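Arsenical resistance operon trans-acting repressor (Bacteroides vulgatus, PDB 3KTB) probably binds DNA as the ArsD-family repressor of an arsenical resistance operon, and has a thioredoxin-like fold. Local coordinates at residues Glu8-Ala13 against Ile78-Gly83; Pro12-Pro17 against Val46-Leu51. One frame throughout, in Å; residues are numbered along the deposited sequence.

Contact 1: Glu8-Ala13 against Ile78-Gly83; sequences EIFDPA and ITLVDG
With chi1 at -65° in Phe10 and -54° in Leu80, each side chain has its CG beside the backbone N, and from the two adjacent strands they lean together on one face of the sheet. The ring and the leucine cross at a slant, CE2 of Phe10 lying 3.7 Å from CD1 of Leu80. The near edge of the same ring runs past the carbonyl of its own partner residue, with Phe10 CD2 3.7 Å from Ile78 O, an atom close to the ring plane. Glu8 stands alongside Leu80 and points the same way, its extended chain setting OE2 near Leu80 CD1, while OE1 turns the other way, to a hydrogen bond with NE2 of His49 on strand 47-50. On the other face Ile9 and Thr79 stand side by side as a non-hydrogen-bonded pair, and Ile9 CG1 lies 3.7 Å from Thr79 OG1.

Beneath these side chains strands 8-11 and 78-81 run antiparallel, joined by two hydrogen-bonded pairs. Phe10 N gives a nearly straight bond of 2.7 Å to Ile78 O, whereas the return bond from Ile78 N to Phe10 O is 3.0 Å and more bent, at 146°. Glu8 and Leu80 exchange the other two bonds, the shorter being the 2.8 Å from Leu80 N to Glu8 O. Val64 of helix 62-69 touches both Phe10 and Leu80, and Phe67 and Leu68 of that helix touch Ile78. The four backbone bonds thus satisfy the polar groups between the strands, while the apolar Phe10, Ile78 and Leu80 meet the helix and the carboxylate of Glu8 turns to His49.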
loop_
_atom_site.group_PDB
_atom_site.type_symbol
_atom_site.label_atom_id
_atom_site.label_comp_id
_atom_site.label_asym_id
_atom_site.label_seq_id
_atom_site.Cartn_x
_atom_site.Cartn_y
_atom_site.Cartn_z
ATOM N N GLU A 8 25.476 2.288 12.623
ATOM C CA GLU A 8 25.014 2.921 11.397
ATOM C C GLU A 8 25.422 4.388 11.454
ATOM O O GLU A 8 25.150 5.070 12.434
ATOM C CB GLU A 8 23.495 2.825 11.300
ATOM C CG GLU A 8 22.955 2.939 9.895
ATOM C CD GLU A 8 21.436 2.871 9.874
ATOM O OE1 GLU A 8 20.839 3.225 8.833
ATOM O OE2 GLU A 8 20.840 2.472 10.905
ATOM N N ILE A 9 26.081 4.864 10.405
ATOM C CA ILE A 9 26.645 6.205 10.399
ATOM C C ILE A 9 25.966 7.067 9.329
ATOM O O ILE A 9 25.894 6.680 8.154
ATOM C CB ILE A 9 28.167 6.162 10.125
ATOM C CG1 ILE A 9 28.909 5.562 11.321
ATOM C CG2 ILE A 9 28.691 7.554 9.811
ATOM C CD1 ILE A 9 30.364 5.249 11.041
ATOM N N PHE A 10 25.477 8.231 9.741
ATOM C CA PHE A 10 24.841 9.177 8.820
ATOM C C PHE A 10 25.797 10.313 8.515
ATOM O O PHE A 10 26.013 11.192 9.345
ATOM C CB PHE A 10 23.523 9.676 9.417
ATOM C CG PHE A 10 22.504 8.587 9.556
ATOM C CD1 PHE A 10 21.396 8.539 8.719
ATOM C CD2 PHE A 10 22.696 7.562 10.476
ATOM C CE1 PHE A 10 20.477 7.509 8.815
ATOM C CE2 PHE A 10 21.782 6.532 10.584
ATOM C CZ PHE A 10 20.668 6.505 9.750
ATOM N N ASP A 11 26.419 10.269 7.343
ATOM C CA ASP A 11 27.364 11.316 6.985
ATOM C C ASP A 11 26.640 12.627 6.676
ATOM O O ASP A 11 25.428 12.631 6.446
ATOM C CB ASP A 11 28.183 10.894 5.776
ATOM C CG ASP A 11 29.060 9.669 6.058
ATOM O OD1 ASP A 11 29.912 9.730 6.965
ATOM O OD2 ASP A 11 28.882 8.648 5.365
ATOM N N PRO A 12 27.384 13.747 6.694
ATOM C CA PRO A 12 26.896 14.960 6.033
ATOM C C PRO A 12 26.715 14.696 4.542
ATOM O O PRO A 12 27.030 13.593 4.064
ATOM C CB PRO A 12 28.042 15.955 6.238
ATOM C CG PRO A 12 28.731 15.489 7.469
ATOM C CD PRO A 12 28.604 13.995 7.481
ATOM N N ALA A 13 26.212 15.696 3.817
ATOM C CA ALA A 13 26.199 15.636 2.366
ATOM C C ALA A 13 27.643 15.767 1.882
ATOM O O ALA A 13 28.341 16.738 2.206
ATOM C CB ALA A 13 25.296 16.757 1.763
ATOM N N ILE A 78 26.043 11.728 12.338
ATOM C CA ILE A 78 25.426 11.092 13.478
ATOM C C ILE A 78 25.701 9.601 13.381
ATOM O O ILE A 78 25.500 9.002 12.322
ATOM C CB ILE A 78 23.901 11.283 13.449
ATOM C CG1 ILE A 78 23.519 12.757 13.624
ATOM C CG2 ILE A 78 23.234 10.431 14.506
ATOM C CD1 ILE A 78 22.038 13.020 13.412
ATOM N N THR A 79 26.147 9.004 14.482
ATOM C CA THR A 79 26.347 7.562 14.550
ATOM C C THR A 79 25.342 6.924 15.488
ATOM O O THR A 79 25.239 7.310 16.640
ATOM C CB THR A 79 27.723 7.241 15.064
ATOM O OG1 THR A 79 28.678 7.864 14.206
ATOM C CG2 THR A 79 27.951 5.736 15.049
ATOM N N LEU A 80 24.591 5.950 14.989
ATOM C CA LEU A 80 23.667 5.212 15.839
ATOM C C LEU A 80 24.349 3.918 16.243
ATOM O O LEU A 80 25.002 3.274 15.426
ATOM C CB LEU A 80 22.361 4.894 15.109
ATOM C CG LEU A 80 21.583 6.043 14.471
ATOM C CD1 LEU A 80 20.339 5.493 13.778
ATOM C CD2 LEU A 80 21.221 7.107 15.500
ATOM N N VAL A 81 24.209 3.571 17.516
ATOM C CA VAL A 81 24.690 2.318 18.042
ATOM C C VAL A 81 23.467 1.636 18.623
ATOM O O VAL A 81 22.818 2.174 19.518
ATOM C CB VAL A 81 25.769 2.536 19.110
ATOM C CG1 VAL A 81 26.178 1.205 19.753
ATOM C CG2 VAL A 81 26.973 3.208 18.480
ATOM N N ASP A 82 23.154 0.468 18.064
ATOM C CA ASP A 82 21.905 -0.256 18.305
ATOM C C ASP A 82 20.665 0.637 18.230
ATOM O O ASP A 82 19.734 0.489 19.012
ATOM C CB ASP A 82 21.965 -1.048 19.614
ATOM C CG ASP A 82 22.856 -2.285 19.506
ATOM O OD1 ASP A 82 23.542 -2.612 20.500
ATOM O OD2 ASP A 82 22.874 -2.937 18.431
ATOM N N GLY A 83 20.671 1.566 17.279
ATOM C CA GLY A 83 19.516 2.398 16.996
ATOM C C GLY A 83 19.493 3.754 17.672
ATOM O O GLY A 83 18.700 4.617 17.292
#

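Contact 2: Pro12-Pro17 against Val46-Leu51; sequences PAMCCP and VTRHNL
Asn50 turns its primary amide onto the backbone of Met14 and meets it with both of its polar atoms. Its CG is anti to the backbone N (chi1 174°), which carries the amide off the strand and into the bend of the 12-17 loop. There OD1 accepts the N-H of Met14 at 2.9 Å, and ND2 donates to Met14 O at 2.8 Å. The acceptor of the second bond lies close to the plane of the asparagine amide, but the nitrogen sits well above the plane of the Met14 carbonyl, so the two groups are steeply tilted. OD1 also accepts from Arg52 N, and these bonds fix which way round the amide sits.

Arg48 lays its guanidinium beneath the carbonyl of Pro17: the oxygen stands over the centre of one face, 3.6 Å from NE. The arginine chain bends at chi3 (108°), which turns the guanidinium face to Pro17 O; NE makes a salt bridge with Asp11 OD2. The methyl of Met14, a selenomethionine, approaches the guanidinium obliquely, with CE 4.2 Å from NH2. At the other end Ala13 rests against Leu51, CB to CB 4.0 Å.

The loop held in this way carries Cys16, in a disulfide with Cys21, and Cys15, in a disulfide with Cys15 of a neighbouring subunit. A cysteine-bearing loop between the first strand and the following helix, beside strand 47-50, outermost in this chain's sheet, recalls the place of the CXXC loop in thioredoxin-like folds, consistent with the family, although the cysteines here are spaced differently.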
loop_
_atom_site.group_PDB
_atom_site.type_symbol
_atom_site.label_atom_id
_atom_site.label_comp_id
_atom_site.label_asym_id
_atom_site.label_seq_id
_atom_site.Cartn_x
_atom_site.Cartn_y
_atom_site.Cartn_z
ATOM N N PRO A 12 27.384 13.747 6.694
ATOM C CA PRO A 12 26.896 14.960 6.033
ATOM C C PRO A 12 26.715 14.696 4.542
ATOM O O PRO A 12 27.030 13.593 4.064
ATOM C CB PRO A 12 28.042 15.955 6.238
ATOM C CG PRO A 12 28.731 15.489 7.469
ATOM C CD PRO A 12 28.604 13.995 7.481
ATOM N N ALA A 13 26.212 15.696 3.817
ATOM C CA ALA A 13 26.199 15.636 2.366
ATOM C C ALA A 13 27.643 15.767 1.882
ATOM O O ALA A 13 28.341 16.738 2.206
ATOM C CB ALA A 13 25.296 16.757 1.763
HETATM N N MSE A 14 28.099 14.776 1.132
HETATM C CA MSE A 14 29.459 14.778 0.629
HETATM C C MSE A 14 29.420 14.412 -0.849
HETATM O O MSE A 14 28.456 13.805 -1.318
HETATM C CB MSE A 14 30.319 13.777 1.409
HETATM C CG MSE A 14 30.295 13.999 2.933
HETATM SE SE MSE A 14 31.451 12.712 3.876
HETATM C CE MSE A 14 30.629 11.023 3.287
ATOM N N CYS A 15 30.468 14.761 -1.578
ATOM C CA CYS A 15 30.493 14.521 -3.010
ATOM C C CYS A 15 30.757 13.034 -3.341
ATOM O O CYS A 15 30.577 12.604 -4.479
ATOM C CB CYS A 15 31.502 15.453 -3.692
ATOM S SG CYS A 15 30.919 17.200 -3.697
ATOM N N CYS A 16 31.153 12.254 -2.342
ATOM C CA CYS A 16 31.305 10.808 -2.514
ATOM C C CYS A 16 31.065 10.071 -1.203
ATOM O O CYS A 16 31.185 10.654 -0.128
ATOM C CB CYS A 16 32.689 10.458 -3.101
ATOM S SG CYS A 16 34.107 10.874 -2.024
ATOM N N PRO A 17 30.722 8.780 -1.282
ATOM C CA PRO A 17 30.319 8.057 -0.070
ATOM C C PRO A 17 31.361 8.082 1.052
ATOM O O PRO A 17 30.974 7.986 2.202
ATOM C CB PRO A 17 30.113 6.630 -0.570
ATOM C CG PRO A 17 29.778 6.793 -2.025
ATOM C CD PRO A 17 30.554 7.968 -2.504
ATOM N N VAL A 46 29.307 -1.936 8.803
ATOM C CA VAL A 46 28.894 -0.633 9.307
ATOM C C VAL A 46 28.220 0.103 8.150
ATOM O O VAL A 46 28.880 0.512 7.193
ATOM C CB VAL A 46 30.103 0.179 9.811
ATOM C CG1 VAL A 46 29.646 1.520 10.342
ATOM C CG2 VAL A 46 30.822 -0.592 10.892
ATOM N N THR A 47 26.901 0.242 8.217
ATOM C CA THR A 47 26.136 0.866 7.142
ATOM C C THR A 47 26.374 2.375 7.209
ATOM O O THR A 47 26.337 2.960 8.301
ATOM C CB THR A 47 24.618 0.517 7.268
ATOM O OG1 THR A 47 24.429 -0.893 7.070
ATOM C CG2 THR A 47 23.792 1.276 6.243
ATOM N N ARG A 48 26.668 2.992 6.061
ATOM C CA ARG A 48 26.850 4.448 5.993
ATOM C C ARG A 48 25.792 5.045 5.117
ATOM O O ARG A 48 25.416 4.450 4.096
ATOM C CB ARG A 48 28.130 4.802 5.271
ATOM C CG ARG A 48 29.359 4.804 6.068
ATOM C CD ARG A 48 30.468 5.294 5.161
ATOM N NE ARG A 48 30.828 6.628 5.583
ATOM C CZ ARG A 48 32.068 7.075 5.647
ATOM N NH1 ARG A 48 33.062 6.270 5.285
ATOM N NH2 ARG A 48 32.301 8.320 6.080
ATOM N N HIS A 49 25.375 6.258 5.452
ATOM C CA HIS A 49 24.557 7.033 4.534
ATOM C C HIS A 49 25.171 8.401 4.254
ATOM O O HIS A 49 25.810 9.010 5.124
ATOM C CB HIS A 49 23.132 7.194 5.061
ATOM C CG HIS A 49 22.505 5.904 5.475
ATOM N ND1 HIS A 49 22.251 4.883 4.581
ATOM C CD2 HIS A 49 22.105 5.455 6.689
ATOM C CE1 HIS A 49 21.714 3.861 5.225
ATOM N NE2 HIS A 49 21.616 4.182 6.505
ATOM N N ASN A 50 24.960 8.872 3.031
ATOM C CA ASN A 50 25.363 10.215 2.630
ATOM C C ASN A 50 24.107 11.067 2.343
ATOM O O ASN A 50 23.285 10.709 1.491
ATOM C CB ASN A 50 26.268 10.101 1.395
ATOM C CG ASN A 50 26.643 11.444 0.807
ATOM O OD1 ASN A 50 26.352 12.502 1.373
ATOM N ND2 ASN A 50 27.301 11.406 -0.347
ATOM N N LEU A 51 23.944 12.182 3.053
ATOM C CA LEU A 51 22.758 13.024 2.880
ATOM C C LEU A 51 22.500 13.406 1.407
ATOM O O LEU A 51 21.376 13.397 0.924
ATOM C CB LEU A 51 22.881 14.288 3.731
ATOM C CG LEU A 51 21.740 15.299 3.595
ATOM C CD1 LEU A 51 20.381 14.593 3.635
ATOM C CD2 LEU A 51 21.822 16.376 4.691
#

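The two contacts start from the same piece of chain and share Pro12 and Ala13: strand 7-11 supplies contact 1, and the loop it runs into supplies contact 2. Strand 7-11 lies between 78-81, its antiparallel neighbour, and 47-50, its parallel one, so the partner segments flank it on opposite sides, contact centres 10 Å apart. His49 ties them together. Its backbone O lies 2.6 Å from Asp11 N and its NE2 2.6 Å from Glu8 OE1, both probable hydrogen bonds. Its ring packs against Phe10, with His49 CD2 3.4 Å from Phe10 CE1. Contact 1 belongs to the buried sheet, and contact 2 to the cysteine-bearing loop at the end of strand 7-11, where neighbouring subunits approach.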